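Long-range contacts in protein (hdlp (histone deacetylase-like protein)) (Aquifex aeolicus, PDB 1C3P), which probably removes acetyl groups from its substrates as a zinc-dependent member of the histone deacetylase family: residues Y164-A169 against V187-Q192; H132-R137 against H171-Q176; V4-T9 against L308-L313. All coordinates share one frame; numbering follows the deposited sequence.

Interaction 1: Y164-A169 against V187-Q192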
loop_
_atom_site.group_PDB
_atom_site.type_symbol
_atom_site.label_atom_id
_atom_site.label_comp_id
_atom_site.label_asym_id
_atom_site.label_seq_id
_atom_site.Cartn_x
_atom_site.Cartn_y
_atom_site.Cartn_z
ATOM N N TYR A 164 -3.122 3.251 -11.891
ATOM C CA TYR A 164 -2.682 2.855 -10.557
ATOM C C TYR A 164 -3.044 4.005 -9.619
ATOM O O TYR A 164 -2.719 5.165 -9.887
ATOM C CB TYR A 164 -1.175 2.632 -10.537
ATOM C CG TYR A 164 -0.643 2.315 -9.160
ATOM C CD1 TYR A 164 -0.847 1.070 -8.555
ATOM C CD2 TYR A 164 0.064 3.279 -8.460
ATOM C CE1 TYR A 164 -0.331 0.817 -7.263
ATOM C CE2 TYR A 164 0.565 3.044 -7.209
ATOM C CZ TYR A 164 0.376 1.828 -6.613
ATOM O OH TYR A 164 0.946 1.663 -5.366
ATOM N N ILE A 165 -3.738 3.697 -8.525
ATOM C CA ILE A 165 -4.142 4.719 -7.565
ATOM C C ILE A 165 -3.504 4.343 -6.228
ATOM O O ILE A 165 -3.665 3.219 -5.750
ATOM C CB ILE A 165 -5.668 4.766 -7.404
ATOM C CG1 ILE A 165 -6.324 5.057 -8.759
ATOM C CG2 ILE A 165 -6.044 5.801 -6.356
ATOM C CD1 ILE A 165 -7.841 4.805 -8.777
ATOM N N ASP A 166 -2.795 5.291 -5.634
ATOM C CA ASP A 166 -2.064 5.048 -4.397
ATOM C C ASP A 166 -2.584 5.909 -3.243
ATOM O O ASP A 166 -2.343 7.120 -3.176
ATOM C CB ASP A 166 -0.563 5.307 -4.678
ATOM C CG ASP A 166 0.343 4.852 -3.545
ATOM O OD1 ASP A 166 0.235 5.424 -2.443
ATOM O OD2 ASP A 166 1.164 3.921 -3.767
ATOM N N LEU A 167 -3.300 5.286 -2.313
ATOM C CA LEU A 167 -3.859 6.032 -1.189
ATOM C C LEU A 167 -3.010 6.043 0.076
ATOM O O LEU A 167 -3.423 6.587 1.104
ATOM C CB LEU A 167 -5.269 5.515 -0.869
ATOM C CG LEU A 167 -6.230 5.677 -2.057
ATOM C CD1 LEU A 167 -7.634 5.290 -1.619
ATOM C CD2 LEU A 167 -6.227 7.128 -2.563
ATOM N N ASP A 168 -1.835 5.430 -0.010
ATOM C CA ASP A 168 -0.885 5.396 1.104
ATOM C C ASP A 168 -0.518 6.855 1.399
ATOM O O ASP A 168 -0.478 7.666 0.483
ATOM C CB ASP A 168 0.375 4.650 0.668
ATOM C CG ASP A 168 1.309 4.354 1.814
ATOM O OD1 ASP A 168 0.969 3.478 2.632
ATOM O OD2 ASP A 168 2.375 4.998 1.907
ATOM N N ALA A 169 -0.218 7.163 2.664
ATOM C CA ALA A 169 0.138 8.522 3.093
ATOM C C ALA A 169 1.506 8.990 2.585
ATOM O O ALA A 169 1.922 10.113 2.863
ATOM C CB ALA A 169 0.081 8.625 4.644
ATOM N N VAL A 187 -0.577 7.148 -13.203
ATOM C CA VAL A 187 -0.403 6.966 -11.772
ATOM C C VAL A 187 -0.965 8.160 -11.028
ATOM O O VAL A 187 -0.651 9.299 -11.351
ATOM C CB VAL A 187 1.114 6.817 -11.392
ATOM C CG1 VAL A 187 1.284 6.727 -9.870
ATOM C CG2 VAL A 187 1.706 5.591 -12.066
ATOM N N LEU A 188 -1.818 7.886 -10.051
ATOM C CA LEU A 188 -2.393 8.919 -9.202
ATOM C C LEU A 188 -2.007 8.614 -7.776
ATOM O O LEU A 188 -2.224 7.503 -7.282
ATOM C CB LEU A 188 -3.922 8.940 -9.282
ATOM C CG LEU A 188 -4.675 9.695 -8.164
ATOM C CD1 LEU A 188 -4.342 11.186 -8.167
ATOM C CD2 LEU A 188 -6.172 9.501 -8.348
ATOM N N SER A 189 -1.417 9.581 -7.098
ATOM C CA SER A 189 -1.085 9.348 -5.702
ATOM C C SER A 189 -1.499 10.498 -4.823
ATOM O O SER A 189 -1.238 11.640 -5.153
ATOM C CB SER A 189 0.421 9.139 -5.508
ATOM O OG SER A 189 0.657 8.930 -4.127
ATOM N N LEU A 190 -2.165 10.208 -3.711
ATOM C CA LEU A 190 -2.472 11.261 -2.753
ATOM C C LEU A 190 -1.461 10.915 -1.656
ATOM O O LEU A 190 -1.238 9.744 -1.375
ATOM C CB LEU A 190 -3.882 11.172 -2.153
ATOM C CG LEU A 190 -5.181 10.977 -2.931
ATOM C CD1 LEU A 190 -6.286 11.672 -2.150
ATOM C CD2 LEU A 190 -5.098 11.514 -4.315
ATOM N N HIS A 191 -0.860 11.912 -1.025
ATOM C CA HIS A 191 0.138 11.625 -0.004
ATOM C C HIS A 191 0.551 12.880 0.753
ATOM O O HIS A 191 0.196 13.993 0.355
ATOM C CB HIS A 191 1.348 10.977 -0.683
ATOM C CG HIS A 191 1.777 11.692 -1.934
ATOM N ND1 HIS A 191 2.483 12.878 -1.924
ATOM C CD2 HIS A 191 1.535 11.410 -3.235
ATOM C CE1 HIS A 191 2.661 13.294 -3.168
ATOM N NE2 HIS A 191 2.097 12.419 -3.982
ATOM N N GLN A 192 1.252 12.692 1.873
ATOM C CA GLN A 192 1.745 13.831 2.660
ATOM C C GLN A 192 2.704 14.553 1.739
ATOM O O GLN A 192 3.460 13.910 1.010
ATOM C CB GLN A 192 2.539 13.369 3.881
ATOM C CG GLN A 192 1.781 12.525 4.866
ATOM C CD GLN A 192 2.723 11.874 5.853
ATOM O OE1 GLN A 192 3.086 12.462 6.889
ATOM N NE2 GLN A 192 3.181 10.672 5.510
#
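Ala169, Tyr164 and Leu188 bury most surface where strand 162-166 runs beside strand 185-192, the two parallel strands of a beta-alpha-beta unit whose crossover is helix 173-179. The short strand axes lie 4.7 Å apart and only 5° from parallel. Within the ladder, Leu188 N donates to Tyr164 O over 2.9 Å. Asp166 N gives to Leu188 O at 2.8 Å, and Leu190 N to Asp166 O at 3.1 Å, so Leu188 is gripped through both its N and its O. On one face of the sheet the Tyr164 ring and Val187 lie side by side and point the same way: each has its gamma branch (CG, CG1) anti to the backbone N, chi1 176° in both, and Val187 CG1 meets the ring edge, in plane, 3.9 Å from CD2. On the aliphatic other face, Leu188 neighbours Ile165 and reaches on to Leu239 and Val242 of helix 228-245, while Leu190 CG rests 4.0 Å from Leu167 CD2. Branched hydrocarbons suit this face because a helix closes over it.

Beyond Asp166 the first strand ends and the chain turns into the metal site: Asp168 is a zinc ligand in this protein, though no zinc is bound in the model, and its OD2 accepts from N of His170, the next zinc ligand. Ala169 then takes over the pairing. Its N is hydrogen-bonded to OD1 of Asp258, another zinc ligand, and its small side chain lets the extended Gln192 run alongside with its amide turned back to Ala169 O. Gln192 OE1 accepts from Lys267 N, which helps fix the amide's rotation. Ala169 O is held twice, by Gln192 N at 2.8 Å and by Gln192 NE2 at 3.0 Å, the two donors lying above opposite faces of its carbonyl plane.

Interaction 2: H132-R137 against H171-Q176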
loop_
_atom_site.group_PDB
_atom_site.type_symbol
_atom_site.label_atom_id
_atom_site.label_comp_id
_atom_site.label_asym_id
_atom_site.label_seq_id
_atom_site.Cartn_x
_atom_site.Cartn_y
_atom_site.Cartn_z
ATOM N N HIS A 132 7.799 1.884 -3.054
ATOM C CA HIS A 132 8.987 2.733 -3.072
ATOM C C HIS A 132 10.196 2.196 -3.850
ATOM O O HIS A 132 11.030 2.984 -4.281
ATOM C CB HIS A 132 9.410 3.052 -1.625
ATOM C CG HIS A 132 8.520 4.042 -0.938
ATOM N ND1 HIS A 132 8.066 3.876 0.352
ATOM C CD2 HIS A 132 8.038 5.237 -1.354
ATOM C CE1 HIS A 132 7.343 4.927 0.700
ATOM N NE2 HIS A 132 7.311 5.766 -0.316
ATOM N N ALA A 133 10.302 0.882 -4.047
ATOM C CA ALA A 133 11.486 0.350 -4.734
ATOM C C ALA A 133 11.634 0.775 -6.194
ATOM O O ALA A 133 10.648 0.928 -6.891
ATOM C CB ALA A 133 11.521 -1.174 -4.638
ATOM N N PHE A 134 12.884 0.978 -6.624
ATOM C CA PHE A 134 13.205 1.369 -7.994
ATOM C C PHE A 134 13.655 0.154 -8.786
ATOM O O PHE A 134 13.955 -0.899 -8.212
ATOM C CB PHE A 134 14.308 2.444 -7.997
ATOM C CG PHE A 134 13.902 3.703 -7.309
ATOM C CD1 PHE A 134 14.478 4.073 -6.100
ATOM C CD2 PHE A 134 12.907 4.511 -7.859
ATOM C CE1 PHE A 134 14.069 5.242 -5.442
ATOM C CE2 PHE A 134 12.490 5.677 -7.209
ATOM C CZ PHE A 134 13.072 6.041 -6.004
ATOM N N LYS A 135 13.724 0.304 -10.108
ATOM C CA LYS A 135 14.102 -0.804 -10.963
ATOM C C LYS A 135 15.348 -1.547 -10.513
ATOM O O LYS A 135 15.393 -2.785 -10.524
ATOM C CB LYS A 135 14.270 -0.291 -12.408
ATOM C CG LYS A 135 14.774 -1.324 -13.408
ATOM C CD LYS A 135 14.790 -0.767 -14.850
ATOM C CE LYS A 135 13.407 -0.738 -15.512
ATOM N NZ LYS A 135 12.872 -2.088 -15.943
ATOM N N SER A 136 16.343 -0.795 -10.064
ATOM C CA SER A 136 17.602 -1.386 -9.661
ATOM C C SER A 136 18.104 -0.870 -8.330
ATOM O O SER A 136 19.314 -0.820 -8.111
ATOM C CB SER A 136 18.655 -1.100 -10.743
ATOM O OG SER A 136 18.173 -1.465 -12.023
ATOM N N ARG A 137 17.201 -0.518 -7.414
ATOM C CA ARG A 137 17.636 0.008 -6.122
ATOM C C ARG A 137 16.559 -0.034 -5.033
ATOM O O ARG A 137 15.400 0.234 -5.316
ATOM C CB ARG A 137 18.105 1.458 -6.314
ATOM C CG ARG A 137 18.248 2.265 -5.044
ATOM C CD ARG A 137 18.597 3.708 -5.382
ATOM N NE ARG A 137 19.988 3.856 -5.790
ATOM C CZ ARG A 137 20.988 4.097 -4.947
ATOM N NH1 ARG A 137 20.750 4.220 -3.648
ATOM N NH2 ARG A 137 22.228 4.208 -5.403
ATOM N N HIS A 171 4.191 9.105 -0.944
ATOM C CA HIS A 171 4.246 9.044 -2.404
ATOM C C HIS A 171 4.889 7.764 -2.957
ATOM O O HIS A 171 5.917 7.305 -2.455
ATOM C CB HIS A 171 4.998 10.292 -2.898
ATOM C CG HIS A 171 5.358 10.281 -4.352
ATOM N ND1 HIS A 171 4.422 10.221 -5.362
ATOM C CD2 HIS A 171 6.565 10.359 -4.965
ATOM C CE1 HIS A 171 5.037 10.256 -6.531
ATOM N NE2 HIS A 171 6.339 10.341 -6.317
ATOM N N CYS A 172 4.270 7.186 -3.984
ATOM C CA CYS A 172 4.787 5.986 -4.646
ATOM C C CYS A 172 5.891 6.417 -5.620
ATOM O O CYS A 172 5.750 6.286 -6.838
ATOM C CB CYS A 172 3.657 5.281 -5.421
ATOM S SG CYS A 172 2.616 6.385 -6.425
ATOM N N ASP A 173 7.006 6.907 -5.089
ATOM C CA ASP A 173 8.068 7.385 -5.959
ATOM C C ASP A 173 8.629 6.316 -6.890
ATOM O O ASP A 173 8.971 6.605 -8.039
ATOM C CB ASP A 173 9.190 8.058 -5.145
ATOM C CG ASP A 173 9.751 7.182 -4.040
ATOM O OD1 ASP A 173 10.758 7.609 -3.425
ATOM O OD2 ASP A 173 9.207 6.091 -3.770
ATOM N N GLY A 174 8.695 5.082 -6.396
ATOM C CA GLY A 174 9.163 3.976 -7.203
ATOM C C GLY A 174 8.228 3.769 -8.388
ATOM O O GLY A 174 8.688 3.655 -9.521
ATOM N N VAL A 175 6.920 3.705 -8.142
ATOM C CA VAL A 175 5.949 3.526 -9.231
ATOM C C VAL A 175 5.969 4.736 -10.193
ATOM O O VAL A 175 5.860 4.582 -11.413
ATOM C CB VAL A 175 4.516 3.332 -8.655
ATOM C CG1 VAL A 175 3.506 3.020 -9.795
ATOM C CG2 VAL A 175 4.529 2.199 -7.627
ATOM N N GLN A 176 6.100 5.940 -9.648
ATOM C CA GLN A 176 6.138 7.126 -10.507
ATOM C C GLN A 176 7.271 7.039 -11.523
ATOM O O GLN A 176 7.074 7.237 -12.720
ATOM C CB GLN A 176 6.324 8.400 -9.676
ATOM C CG GLN A 176 6.492 9.643 -10.542
ATOM C CD GLN A 176 6.509 10.917 -9.751
ATOM O OE1 GLN A 176 5.556 11.217 -9.028
ATOM N NE2 GLN A 176 7.594 11.696 -9.886
#
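His132 and Phe134 approach Asp173 from the loop that follows strand 122-125, where it meets the start of helix 173-179 at the active-site end of the deacetylase alpha/beta fold. His132 comes within about 4 Å of the zinc ligand His170 (nearest side-chain atoms), placing the contact beside the metal site. Cys172 is the helix N-cap, and Asp173 stands in the first turn. The His132 ring plane stands 87° from the carboxylate, and His132 NE2 lies 3.0 Å from His171 O. Phe134 crosses Asp173 at about a right angle, its ring tilted 60° from the carboxylate and CZ 3.8 Å from Asp173 OD1. With Asp173 CG between its own backbone N and carbonyl carbon (chi1 54°), the acid faces back to the loop, where OD1 accepts from Asn139 ND2. An alanine in place of Asp173 removes the carboxylate, so that Asn139 ND2, left with His132 O, would probably be less firmly placed and a gap would open between the two rings. Phe134 meets the helix start obliquely, CE2 3.7 Å from Asp173 O. Gly174 suits its place, since a CB would run into the loop backbone; its CA comes within 3.4 Å of Ala133 O in a CA-H...O contact.

Interaction 3: V4-T9 against L308-L313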
loop_
_atom_site.group_PDB
_atom_site.type_symbol
_atom_site.label_atom_id
_atom_site.label_comp_id
_atom_site.label_asym_id
_atom_site.label_seq_id
_atom_site.Cartn_x
_atom_site.Cartn_y
_atom_site.Cartn_z
ATOM N N VAL A 4 -14.662 -13.884 -3.924
ATOM C CA VAL A 4 -13.840 -12.840 -3.313
ATOM C C VAL A 4 -12.745 -13.580 -2.588
ATOM O O VAL A 4 -13.016 -14.465 -1.773
ATOM C CB VAL A 4 -14.642 -12.002 -2.305
ATOM C CG1 VAL A 4 -13.755 -10.885 -1.736
ATOM C CG2 VAL A 4 -15.868 -11.425 -2.972
ATOM N N LYS A 5 -11.505 -13.200 -2.867
ATOM C CA LYS A 5 -10.362 -13.889 -2.293
ATOM C C LYS A 5 -9.371 -12.994 -1.563
ATOM O O LYS A 5 -9.154 -11.842 -1.952
ATOM C CB LYS A 5 -9.606 -14.587 -3.423
ATOM C CG LYS A 5 -10.429 -15.581 -4.249
ATOM C CD LYS A 5 -10.828 -16.795 -3.409
ATOM C CE LYS A 5 -11.519 -17.861 -4.270
ATOM N NZ LYS A 5 -11.956 -19.026 -3.438
ATOM N N LEU A 6 -8.738 -13.557 -0.543
ATOM C CA LEU A 6 -7.707 -12.840 0.193
ATOM C C LEU A 6 -6.424 -13.645 -0.034
ATOM O O LEU A 6 -6.393 -14.844 0.207
ATOM C CB LEU A 6 -8.044 -12.790 1.679
ATOM C CG LEU A 6 -7.159 -11.866 2.527
ATOM C CD1 LEU A 6 -7.534 -12.052 3.989
ATOM C CD2 LEU A 6 -5.691 -12.184 2.345
ATOM N N ILE A 7 -5.366 -12.996 -0.513
ATOM C CA ILE A 7 -4.107 -13.707 -0.759
ATOM C C ILE A 7 -3.203 -13.495 0.446
ATOM O O ILE A 7 -2.912 -12.357 0.811
ATOM C CB ILE A 7 -3.384 -13.173 -2.006
ATOM C CG1 ILE A 7 -4.374 -13.062 -3.159
ATOM C CG2 ILE A 7 -2.274 -14.154 -2.432
ATOM C CD1 ILE A 7 -3.752 -12.680 -4.431
ATOM N N GLY A 8 -2.781 -14.579 1.082
ATOM C CA GLY A 8 -1.902 -14.440 2.229
ATOM C C GLY A 8 -1.372 -15.746 2.783
ATOM O O GLY A 8 -1.669 -16.834 2.275
ATOM N N THR A 9 -0.560 -15.624 3.827
ATOM C CA THR A 9 0.023 -16.767 4.515
ATOM C C THR A 9 0.581 -16.287 5.846
ATOM O O THR A 9 0.979 -15.129 5.975
ATOM C CB THR A 9 1.193 -17.393 3.738
ATOM O OG1 THR A 9 1.852 -18.348 4.582
ATOM C CG2 THR A 9 2.200 -16.331 3.330
ATOM N N LEU A 308 -12.109 -3.749 7.836
ATOM C CA LEU A 308 -13.242 -3.060 7.214
ATOM C C LEU A 308 -13.236 -3.315 5.701
ATOM O O LEU A 308 -14.284 -3.544 5.077
ATOM C CB LEU A 308 -13.193 -1.548 7.483
ATOM C CG LEU A 308 -13.390 -1.092 8.932
ATOM C CD1 LEU A 308 -13.427 0.451 9.016
ATOM C CD2 LEU A 308 -14.707 -1.687 9.451
ATOM N N ILE A 309 -12.050 -3.273 5.104
ATOM C CA ILE A 309 -11.938 -3.515 3.673
ATOM C C ILE A 309 -12.372 -4.940 3.349
ATOM O O ILE A 309 -13.099 -5.170 2.382
ATOM C CB ILE A 309 -10.488 -3.353 3.170
ATOM C CG1 ILE A 309 -10.009 -1.916 3.378
ATOM C CG2 ILE A 309 -10.414 -3.742 1.703
ATOM C CD1 ILE A 309 -10.817 -0.891 2.607
ATOM N N TRP A 310 -11.927 -5.905 4.150
ATOM C CA TRP A 310 -12.294 -7.294 3.866
ATOM C C TRP A 310 -13.810 -7.494 3.991
ATOM O O TRP A 310 -14.430 -8.159 3.153
ATOM C CB TRP A 310 -11.543 -8.249 4.790
ATOM C CG TRP A 310 -11.892 -9.672 4.542
ATOM C CD1 TRP A 310 -12.521 -10.518 5.409
ATOM C CD2 TRP A 310 -11.744 -10.398 3.306
ATOM N NE1 TRP A 310 -12.780 -11.719 4.792
ATOM C CE2 TRP A 310 -12.315 -11.673 3.502
ATOM C CE3 TRP A 310 -11.187 -10.092 2.055
ATOM C CZ2 TRP A 310 -12.345 -12.643 2.494
ATOM C CZ3 TRP A 310 -11.217 -11.052 1.054
ATOM C CH2 TRP A 310 -11.793 -12.316 1.279
ATOM N N CYS A 311 -14.407 -6.903 5.024
ATOM C CA CYS A 311 -15.850 -7.004 5.212
ATOM C C CYS A 311 -16.606 -6.408 4.023
ATOM O O CYS A 311 -17.576 -7.001 3.562
ATOM C CB CYS A 311 -16.283 -6.331 6.530
ATOM S SG CYS A 311 -15.840 -7.237 8.054
ATOM N N GLU A 312 -16.164 -5.252 3.512
ATOM C CA GLU A 312 -16.816 -4.627 2.342
ATOM C C GLU A 312 -16.762 -5.553 1.124
ATOM O O GLU A 312 -17.769 -5.796 0.457
ATOM C CB GLU A 312 -16.103 -3.337 1.917
ATOM C CG GLU A 312 -16.922 -2.063 1.912
ATOM C CD GLU A 312 -18.261 -2.174 1.206
ATOM O OE1 GLU A 312 -18.323 -2.552 0.015
ATOM O OE2 GLU A 312 -19.268 -1.863 1.866
ATOM N N LEU A 313 -15.565 -6.044 0.814
ATOM C CA LEU A 313 -15.379 -6.920 -0.345
ATOM C C LEU A 313 -16.119 -8.245 -0.216
ATOM O O LEU A 313 -16.753 -8.695 -1.171
ATOM C CB LEU A 313 -13.894 -7.221 -0.560
ATOM C CG LEU A 313 -12.962 -6.085 -0.981
ATOM C CD1 LEU A 313 -11.537 -6.611 -1.025
ATOM C CD2 LEU A 313 -13.379 -5.555 -2.338
#
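Trp310 is the bump of this contact: its indole projects from helix 299-314 and lays its six-membered ring against strand 4-8 between Val4 and Leu6. CG stands anti to the backbone N (chi1 180°), which carries the ring out from the helix flank to the strand. Leu6 supplies the floor, its CB sitting over one face in a CH-pi contact 4.0 Å from the centroid of the six-membered ring of Trp310 and 27° off the normal. At the rim, near the ring plane, Lys5 O approaches CZ3 of Trp310 to 3.7 Å, so the backbone forms part of the hollow as well.

Val4 is the answering bump. It slides past Trp310 in the opposite direction and enters the notch between that side chain and Leu313, one turn further along the helix. Its CG1 fills the notch, 3.8 Å from Trp310 CZ3 and 3.9 Å from Leu313 CB; its other branch, CG2, rests 3.4 Å from Leu313 O. A beta-branched residue suits the spot, since it is short and spreads two methyls, one between Trp310 and Leu313, the other against the Leu313 carbonyl. Leu313 in turn backs onto Phe279 of helix 272-286.

The long tryptophan is suited to bridging the distance between helix and strand, and its polar atom is provided for: NE1 donates to Leu40 O, while Lys35 of helix 28-37 makes a cation-pi contact with the ring. Across the contact itself the chemistry is almost wholly apolar. Strand and helix run roughly antiparallel, at 152°, with their short axes 9.6 Å apart. Ile7 turns to the other side of the sheet, where helix 98-118 packs. Such a parallel sheet with helices on both sides is the three-layer alpha/beta/alpha architecture shared by arginases and histone deacetylases.

Overall arrangement
Interactions 1 and 2 touch and share one beta-alpha-beta unit: the helix approached by the loop in interaction 2 is the crossover between the strands of interaction 1, and Val175 packs on Tyr164. Both are fully buried; interaction 1 contains a zinc ligand and interaction 2 lies next to the ligands. Interaction 1 is knitted by backbone hydrogen bonds, whereas interaction 2 rests on ring-to-carboxylate packing and a close glycine. Interaction 3 lies elsewhere on the same sheet as interaction 1, their centres 21 Å apart, and is partly exposed at Val4. Far from the metal site, it is an apolar fit of helix on strand. Residues 4-9 and 308-313 enclose the other two contacts along the chain.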